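Local coordinates for CELL division protein FTSZ (PDB 4B46) that binds and probably hydrolyses GTP as a tubulin-like cytoskeletal protein that controls archaeal cell shape and is needed for the rod-shaped swimming form, at residues V35-A40 / V56-S61; L102-L107 / L134-G139. All coordinates share one frame; numbering follows the deposited sequence.

Contact 1. Residues V35-A40 / V56-S61; sequences VAVNSA and VLIGQS
Val37 and Ile58 meet on the buried apolar side of this contact. They cross obliquely, with Val37 CG1 3.9 Å from Ile58 CD1. Ile58 CG1 sits between its backbone N and carbonyl carbon (chi1 62°), which brings CG1, CG2 and CD1 all up to that one methyl. Val56 lies on the same face as Val37, and helix 83-90 covers this side. Strand 31-38 and strand 55-57 run parallel here. Val56 N donates to Ala36 O at 2.7 Å in a nearly straight bond. Asn38 N then donates to Val56 O, and Ile58 N to Asn38 O.

The other face carries Asn38 and Leu57 and rests on Leu44 of helix 41-45. Leu57 CD1 reaches back to lie 3.5 Å from Asn38 O. The looser part is Leu57, only partly buried, and the end beyond Ile58. Direct backbone bonds stop there, and a water donates to Ser39 O and Ile58 O, 2.8 Å from each.

Asn38 folds back on its own chain. Asn38 OD1 takes Ser39 N at 2.7 Å, in the carbonyl plane on a lone pair, but this bond is bent (135° at the hydrogen). Asn38 OD1 also takes Ala40 N at 3.1 Å, from above that plane and straighter (152°). The second bond closes an Asx turn just before helix 41-45. Ser39 OG is hydrogen-bonded to OG1 of the GTP-binding Thr111. The Asn38 side chain lies about 4 Å from the bound GDP at nearest atoms. With two N-H groups on OD1 and ND2 weakly bonded to Asp43 OD2, the amide is probably held in one orientation beside the nucleotide.

Contact 2. Residues L102-L107 / L134-G139; sequences LVVSGL and LGILPG. With GDP (guanosine-5'-diphosphate), chain B.
Gly106 passes so close to the nucleotide that a side chain could not fit: a CB here would lie 2.2 Å from GDP O4'. Across the strands it pairs with Ile136. Ile136 CG1 sits beside the backbone N (chi1 -63°), which leaves CG2 anti to that N and facing the guanine. Ile136 CG2 lies 3.9 Å from GDP N2 and from GDP N3. Ile136 also touches Val15 of helix 9-26. With an alanine in place of Ile136, the guanine N2 and N3 would probably lose their apolar neighbour, and a gap would open beside Val15.

Val104 and Leu134 share the face with Ile136 and lie side by side, with Val104 CG2 4.1 Å from Leu134 CB. On the face of Ser105 and Gly135, Leu107 CD1 meets Leu137 CD2 at 3.8 Å, the two side chains crossing. Gly135 leaves room here, since a CB on it would be only 3.2 Å from Leu107 CD1.

The axes of strand segments 102-106 and 134-137 run parallel, 9° between their directions. Leu134 N donates to Val103 O, and Ser105 N to Leu134 O. Ser105 O receives Ile136 N, and Ile136 O receives Leu107 N at 2.9 Å. Pro138 CA comes within 3.4 Å of GDP O2'. Strand 100-106, helix 111-126 and strand 131-137 form a beta-alpha-beta unit. Its strand ends line the nucleotide site of the Rossmann-like tubulin/FtsZ GTPase domain.

How the contacts relate
From the N terminus, the chain runs through strand 3-8 and helix 9-26 before strand 31-38 opens contact 1. Helix 41-45 and a loop follow, and strand 55-57 closes this short excursion at the outer edge of the sheet. The chain then passes through helices 60-63, 72-81 and 83-90 to strand 100-106, where contact 2 opens. Helix 111-126 leads to strand 131-137, which closes it. The two closures are in series, neither nested nor crossed. Strand 3-8 lies between strands 31-38 and 100-106 and joins both contacts into the parallel part of one mixed sheet. Their centres are about 17 Å apart, and both come near the bound GDP.

Contact 1. Residues V35-A40 / V56-S61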
ATOM      1  N   VAL A  35      -4.691  -6.303  11.893  1.00 19.65           N
ATOM      2  CA  VAL A  35      -6.053  -6.080  12.376  1.00 19.21           C
ATOM      3  C   VAL A  35      -6.964  -5.822  11.171  1.00 18.71           C
ATOM      4  O   VAL A  35      -6.530  -5.216  10.189  1.00 19.86           O
ATOM      5  CB  VAL A  35      -6.101  -4.886  13.369  1.00 21.61           C
ATOM      6  CG1 VAL A  35      -7.536  -4.492  13.695  1.00 21.24           C
ATOM      7  CG2 VAL A  35      -5.339  -5.230  14.668  1.00 21.97           C
ATOM      8  N   ALA A  36      -8.201  -6.311  11.234  1.00 21.44           N
ATOM      9  CA  ALA A  36      -9.193  -6.096  10.174  1.00 16.61           C
ATOM     10  C   ALA A  36     -10.432  -5.436  10.765  1.00 19.25           C
ATOM     11  O   ALA A  36     -10.953  -5.883  11.796  1.00 18.13           O
ATOM     12  CB  ALA A  36      -9.578  -7.415   9.527  1.00 16.53           C
ATOM     13  N   VAL A  37     -10.889  -4.366  10.126  1.00 16.70           N
ATOM     14  CA  VAL A  37     -12.056  -3.629  10.597  1.00 15.53           C
ATOM     15  C   VAL A  37     -13.097  -3.626   9.497  1.00 18.03           C
ATOM     16  O   VAL A  37     -12.791  -3.296   8.348  1.00 17.84           O
ATOM     17  CB  VAL A  37     -11.726  -2.160  10.932  1.00 17.05           C
ATOM     18  CG1 VAL A  37     -12.958  -1.464  11.533  1.00 17.47           C
ATOM     19  CG2 VAL A  37     -10.529  -2.064  11.891  1.00 15.52           C
ATOM     20  N   ASN A  38     -14.327  -3.987   9.840  1.00 17.37           N
ATOM     21  CA  ASN A  38     -15.394  -4.020   8.840  1.00 19.97           C
ATOM     22  C   ASN A  38     -16.755  -3.853   9.504  1.00 20.40           C
ATOM     23  O   ASN A  38     -16.875  -3.983  10.728  1.00 17.32           O
ATOM     24  CB  ASN A  38     -15.330  -5.317   8.012  1.00 23.26           C
ATOM     25  CG  ASN A  38     -15.905  -5.157   6.591  1.00 23.37           C
ATOM     26  OD1 ASN A  38     -16.838  -4.384   6.356  1.00 17.23           O
ATOM     27  ND2 ASN A  38     -15.345  -5.906   5.645  1.00 20.77           N
ATOM     28  N   SER A  39     -17.771  -3.540   8.704  1.00 20.66           N
ATOM     29  CA  SER A  39     -19.127  -3.408   9.225  1.00 20.12           C
ATOM     30  C   SER A  39     -19.964  -4.557   8.709  1.00 23.26           C
ATOM     31  O   SER A  39     -21.147  -4.681   9.038  1.00 21.06           O
ATOM     32  CB  SER A  39     -19.745  -2.084   8.779  1.00 23.76           C
ATOM     33  OG  SER A  39     -19.735  -1.975   7.365  1.00 22.22           O
ATOM     34  N   ALA A  40     -19.345  -5.393   7.885  1.00 21.87           N
ATOM     35  CA  ALA A  40     -20.023  -6.550   7.318  1.00 22.70           C
ATOM     36  C   ALA A  40     -19.442  -7.787   7.968  1.00 25.58           C
ATOM     37  O   ALA A  40     -18.249  -8.066   7.828  1.00 26.48           O
ATOM     38  CB  ALA A  40     -19.850  -6.597   5.780  1.00 23.00           C
ATOM     39  N   VAL A  56     -12.419  -6.701  13.918  1.00 23.94           N
ATOM     40  CA  VAL A  56     -13.329  -5.817  14.631  1.00 20.12           C
ATOM     41  C   VAL A  56     -14.540  -5.474  13.787  1.00 22.40           C
ATOM     42  O   VAL A  56     -14.407  -4.905  12.704  1.00 19.12           O
ATOM     43  CB  VAL A  56     -12.653  -4.492  15.020  1.00 21.09           C
ATOM     44  CG1 VAL A  56     -13.549  -3.705  15.980  1.00 22.99           C
ATOM     45  CG2 VAL A  56     -11.300  -4.747  15.641  1.00 20.29           C
ATOM     46  N   LEU A  57     -15.719  -5.818  14.300  1.00 21.97           N
ATOM     47  CA  LEU A  57     -16.976  -5.430  13.675  1.00 21.27           C
ATOM     48  C   LEU A  57     -17.456  -4.097  14.246  1.00 24.40           C
ATOM     49  O   LEU A  57     -17.675  -3.975  15.447  1.00 29.08           O
ATOM     50  CB  LEU A  57     -18.033  -6.508  13.918  1.00 23.16           C
ATOM     51  CG  LEU A  57     -19.401  -6.334  13.256  1.00 24.54           C
ATOM     52  CD1 LEU A  57     -19.261  -6.406  11.736  1.00 21.79           C
ATOM     53  CD2 LEU A  57     -20.372  -7.397  13.780  1.00 24.21           C
ATOM     54  N   ILE A  58     -17.623  -3.099  13.387  1.00 18.14           N
ATOM     55  CA  ILE A  58     -18.137  -1.807  13.819  1.00 18.32           C
ATOM     56  C   ILE A  58     -19.480  -1.508  13.162  1.00 19.09           C
ATOM     57  O   ILE A  58     -19.910  -2.199  12.237  1.00 22.78           O
ATOM     58  CB  ILE A  58     -17.168  -0.647  13.492  1.00 18.12           C
ATOM     59  CG1 ILE A  58     -16.953  -0.533  11.982  1.00 17.63           C
ATOM     60  CG2 ILE A  58     -15.821  -0.846  14.203  1.00 23.54           C
ATOM     61  CD1 ILE A  58     -16.154   0.701  11.564  1.00 20.18           C
ATOM     62  N   GLY A  59     -20.142  -0.466  13.650  1.00 22.09           N
ATOM     63  CA  GLY A  59     -21.381  -0.014  13.046  1.00 24.05           C
ATOM     64  C   GLY A  59     -22.572  -0.906  13.333  1.00 26.80           C
ATOM     65  O   GLY A  59     -23.603  -0.792  12.665  1.00 27.04           O
ATOM     66  N   GLN A  60     -22.448  -1.789  14.318  1.00 23.36           N
ATOM     67  CA  GLN A  60     -23.534  -2.729  14.600  1.00 25.78           C
ATOM     68  C   GLN A  60     -24.860  -2.009  14.877  1.00 28.27           C
ATOM     69  O   GLN A  60     -25.928  -2.452  14.429  1.00 25.51           O
ATOM     70  CB  GLN A  60     -23.178  -3.640  15.778  1.00 32.67           C
ATOM     71  CG  GLN A  60     -21.914  -4.458  15.593  1.00 35.73           C
ATOM     72  CD  GLN A  60     -20.711  -3.861  16.314  1.00 42.17           C
ATOM     73  OE1 GLN A  60     -20.439  -2.657  16.223  1.00 36.23           O
ATOM     74  NE2 GLN A  60     -19.984  -4.705  17.037  1.00 41.68           N
ATOM     75  N   SER A  61     -24.790  -0.895  15.602  1.00 23.76           N
ATOM     76  CA  SER A  61     -25.995  -0.146  15.950  1.00 32.68           C
ATOM     77  C   SER A  61     -26.674   0.492  14.734  1.00 32.35           C
ATOM     78  O   SER A  61     -27.845   0.868  14.812  1.00 32.69           O
ATOM     79  CB  SER A  61     -25.668   0.940  16.972  1.00 31.05           C
ATOM     80  OG  SER A  61     -24.897   1.969  16.368  1.00 35.65           O
TER
HETATM   81  O   HOH W   1     -22.038  -3.922  11.539  1.00 18.66           O

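Contact 2. Residues L102-L107 / L134-G139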
ATOM      1  N   LEU A 102       0.280   0.928   8.913  1.00 19.53           N
ATOM      2  CA  LEU A 102      -0.201   0.978   7.534  1.00 15.74           C
ATOM      3  C   LEU A 102      -1.707   0.682   7.475  1.00 17.36           C
ATOM      4  O   LEU A 102      -2.162  -0.421   7.812  1.00 14.55           O
ATOM      5  CB  LEU A 102       0.567   0.005   6.638  1.00 15.90           C
ATOM      6  CG  LEU A 102       0.169   0.010   5.162  1.00 19.21           C
ATOM      7  CD1 LEU A 102       0.614   1.307   4.481  1.00 15.96           C
ATOM      8  CD2 LEU A 102       0.738  -1.199   4.432  1.00 17.99           C
ATOM      9  N   VAL A 103      -2.475   1.677   7.049  1.00 11.82           N
ATOM     10  CA  VAL A 103      -3.922   1.531   6.921  1.00 13.27           C
ATOM     11  C   VAL A 103      -4.245   1.216   5.468  1.00 16.30           C
ATOM     12  O   VAL A 103      -3.959   2.007   4.564  1.00 17.37           O
ATOM     13  CB  VAL A 103      -4.656   2.807   7.387  1.00 14.59           C
ATOM     14  CG1 VAL A 103      -6.184   2.659   7.220  1.00 14.59           C
ATOM     15  CG2 VAL A 103      -4.289   3.110   8.832  1.00 17.18           C
ATOM     16  N   VAL A 104      -4.798   0.029   5.244  1.00 18.09           N
ATOM     17  CA  VAL A 104      -5.043  -0.458   3.895  1.00 17.76           C
ATOM     18  C   VAL A 104      -6.539  -0.493   3.594  1.00 15.50           C
ATOM     19  O   VAL A 104      -7.318  -1.002   4.403  1.00 14.82           O
ATOM     20  CB  VAL A 104      -4.478  -1.872   3.706  1.00 12.08           C
ATOM     21  CG1 VAL A 104      -4.639  -2.313   2.232  1.00 13.11           C
ATOM     22  CG2 VAL A 104      -3.010  -1.915   4.134  1.00 13.68           C
ATOM     23  N   SER A 105      -6.930   0.010   2.423  1.00 14.39           N
ATOM     24  CA  SER A 105      -8.342   0.119   2.086  1.00 12.69           C
ATOM     25  C   SER A 105      -8.606   0.384   0.612  1.00 18.62           C
ATOM     26  O   SER A 105      -7.840   1.080  -0.054  1.00 16.64           O
ATOM     27  CB  SER A 105      -8.960   1.257   2.880  1.00 14.85           C
ATOM     28  OG  SER A 105     -10.339   1.322   2.621  1.00 19.82           O
ATOM     29  N   GLY A 106      -9.708  -0.166   0.116  1.00 14.86           N
ATOM     30  CA  GLY A 106     -10.226   0.221  -1.185  1.00 13.00           C
ATOM     31  C   GLY A 106     -10.907   1.559  -0.999  1.00 16.96           C
ATOM     32  O   GLY A 106     -11.522   1.805   0.040  1.00 21.96           O
ATOM     33  N   LEU A 107     -10.786   2.450  -1.975  1.00 14.56           N
ATOM     34  CA  LEU A 107     -11.363   3.779  -1.799  1.00 18.01           C
ATOM     35  C   LEU A 107     -12.743   3.916  -2.451  1.00 14.32           C
ATOM     36  O   LEU A 107     -13.442   4.897  -2.225  1.00 17.08           O
ATOM     37  CB  LEU A 107     -10.406   4.864  -2.306  1.00 12.94           C
ATOM     38  CG  LEU A 107      -9.032   4.863  -1.629  1.00 13.33           C
ATOM     39  CD1 LEU A 107      -8.299   6.128  -1.980  1.00 19.35           C
ATOM     40  CD2 LEU A 107      -9.156   4.729  -0.116  1.00 16.21           C
ATOM     41  N   LEU A 134      -2.361   2.770   2.445  1.00 12.26           N
ATOM     42  CA  LEU A 134      -2.303   2.120   1.134  1.00 15.26           C
ATOM     43  C   LEU A 134      -3.713   2.178   0.582  1.00 18.52           C
ATOM     44  O   LEU A 134      -4.592   1.449   1.042  1.00 17.45           O
ATOM     45  CB  LEU A 134      -1.822   0.667   1.232  1.00 12.75           C
ATOM     46  CG  LEU A 134      -1.871  -0.192  -0.046  1.00 18.79           C
ATOM     47  CD1 LEU A 134      -1.319   0.536  -1.257  1.00 18.11           C
ATOM     48  CD2 LEU A 134      -1.114  -1.495   0.162  1.00 18.34           C
ATOM     49  N   GLY A 135      -3.929   3.086  -0.365  1.00 15.11           N
ATOM     50  CA  GLY A 135      -5.242   3.320  -0.925  1.00 15.37           C
ATOM     51  C   GLY A 135      -5.345   2.611  -2.258  1.00 15.83           C
ATOM     52  O   GLY A 135      -4.458   2.734  -3.101  1.00 15.68           O
ATOM     53  N   ILE A 136      -6.417   1.846  -2.441  1.00 13.37           N
ATOM     54  CA  ILE A 136      -6.603   1.095  -3.669  1.00 15.09           C
ATOM     55  C   ILE A 136      -7.734   1.712  -4.491  1.00 19.50           C
ATOM     56  O   ILE A 136      -8.892   1.736  -4.048  1.00 16.60           O
ATOM     57  CB  ILE A 136      -6.912  -0.372  -3.357  1.00 15.61           C
ATOM     58  CG1 ILE A 136      -5.724  -1.022  -2.643  1.00 16.71           C
ATOM     59  CG2 ILE A 136      -7.312  -1.108  -4.632  1.00 16.16           C
ATOM     60  CD1 ILE A 136      -6.048  -2.345  -1.964  1.00 14.33           C
ATOM     61  N   LEU A 137      -7.393   2.238  -5.670  1.00 13.15           N
ATOM     62  CA  LEU A 137      -8.361   2.930  -6.518  1.00 15.52           C
ATOM     63  C   LEU A 137      -9.188   1.939  -7.312  1.00 15.26           C
ATOM     64  O   LEU A 137      -8.710   0.848  -7.629  1.00 14.86           O
ATOM     65  CB  LEU A 137      -7.658   3.907  -7.474  1.00 15.76           C
ATOM     66  CG  LEU A 137      -6.790   4.954  -6.779  1.00 17.39           C
ATOM     67  CD1 LEU A 137      -6.190   5.939  -7.793  1.00 11.63           C
ATOM     68  CD2 LEU A 137      -7.585   5.678  -5.717  1.00 15.65           C
ATOM     69  N   PRO A 138     -10.437   2.314  -7.645  1.00 16.00           N
ATOM     70  CA  PRO A 138     -11.334   1.365  -8.304  1.00 13.86           C
ATOM     71  C   PRO A 138     -11.061   1.230  -9.790  1.00 20.86           C
ATOM     72  O   PRO A 138     -10.371   2.068 -10.383  1.00 20.27           O
ATOM     73  CB  PRO A 138     -12.726   1.995  -8.094  1.00 15.39           C
ATOM     74  CG  PRO A 138     -12.469   3.454  -8.041  1.00 15.22           C
ATOM     75  CD  PRO A 138     -11.116   3.589  -7.334  1.00 16.14           C
ATOM     76  N   GLY A 139     -11.600   0.169 -10.377  1.00 16.11           N
ATOM     77  CA  GLY A 139     -11.586   0.006 -11.820  1.00 17.12           C
ATOM     78  C   GLY A 139     -12.611   0.936 -12.419  1.00 18.48           C
ATOM     79  O   GLY A 139     -13.677   1.152 -11.841  1.00 20.00           O
TER
HETATM   80  PB  GDP B1368     -16.091  -1.672   1.634  1.00 19.24           P
HETATM   81  O1B GDP B1368     -17.425  -0.997   1.775  1.00 17.26           O
HETATM   82  O2B GDP B1368     -16.011  -2.961   2.420  1.00 17.24           O
HETATM   83  O3B GDP B1368     -15.026  -0.696   2.062  1.00 16.32           O
HETATM   84  O3A GDP B1368     -15.977  -1.981   0.069  1.00 18.80           O
HETATM   85  PA  GDP B1368     -14.982  -3.059  -0.568  1.00 18.22           P
HETATM   86  O1A GDP B1368     -13.683  -3.120   0.161  1.00 17.92           O
HETATM   87  O2A GDP B1368     -15.669  -4.392  -0.662  1.00 15.31           O
HETATM   88  O5' GDP B1368     -14.808  -2.447  -2.052  1.00 17.34           O
HETATM   89  C5' GDP B1368     -14.214  -1.153  -2.168  1.00 15.23           C
HETATM   90  C4' GDP B1368     -13.394  -1.089  -3.443  1.00 16.55           C
HETATM   91  O4' GDP B1368     -12.261  -1.932  -3.331  1.00 16.17           O
HETATM   92  C3' GDP B1368     -14.141  -1.663  -4.632  1.00 15.26           C
HETATM   93  O3' GDP B1368     -14.878  -0.609  -5.236  1.00 23.00           O
HETATM   94  C2' GDP B1368     -13.046  -2.204  -5.540  1.00 18.14           C
HETATM   95  O2' GDP B1368     -12.465  -1.149  -6.309  1.00 16.77           O
HETATM   96  C1' GDP B1368     -11.951  -2.577  -4.587  1.00 19.09           C
HETATM   97  N9  GDP B1368     -11.855  -3.989  -4.194  1.00 15.59           N
HETATM   98  C8  GDP B1368     -12.817  -4.757  -3.641  1.00 19.04           C
HETATM   99  N7  GDP B1368     -12.320  -5.984  -3.331  1.00 22.24           N
HETATM  100  C5  GDP B1368     -11.004  -5.982  -3.660  1.00 22.37           C
HETATM  101  C6  GDP B1368      -9.872  -6.929  -3.583  1.00 20.25           C
HETATM  102  O6  GDP B1368     -10.014  -8.091  -3.119  1.00 18.50           O
HETATM  103  N1  GDP B1368      -8.686  -6.506  -4.039  1.00 18.24           N
HETATM  104  C2  GDP B1368      -8.484  -5.278  -4.550  1.00 18.79           C
HETATM  105  N2  GDP B1368      -7.249  -4.951  -4.997  1.00 19.67           N
HETATM  106  N3  GDP B1368      -9.468  -4.356  -4.643  1.00 20.38           N
HETATM  107  C4  GDP B1368     -10.712  -4.656  -4.216  1.00 20.12           C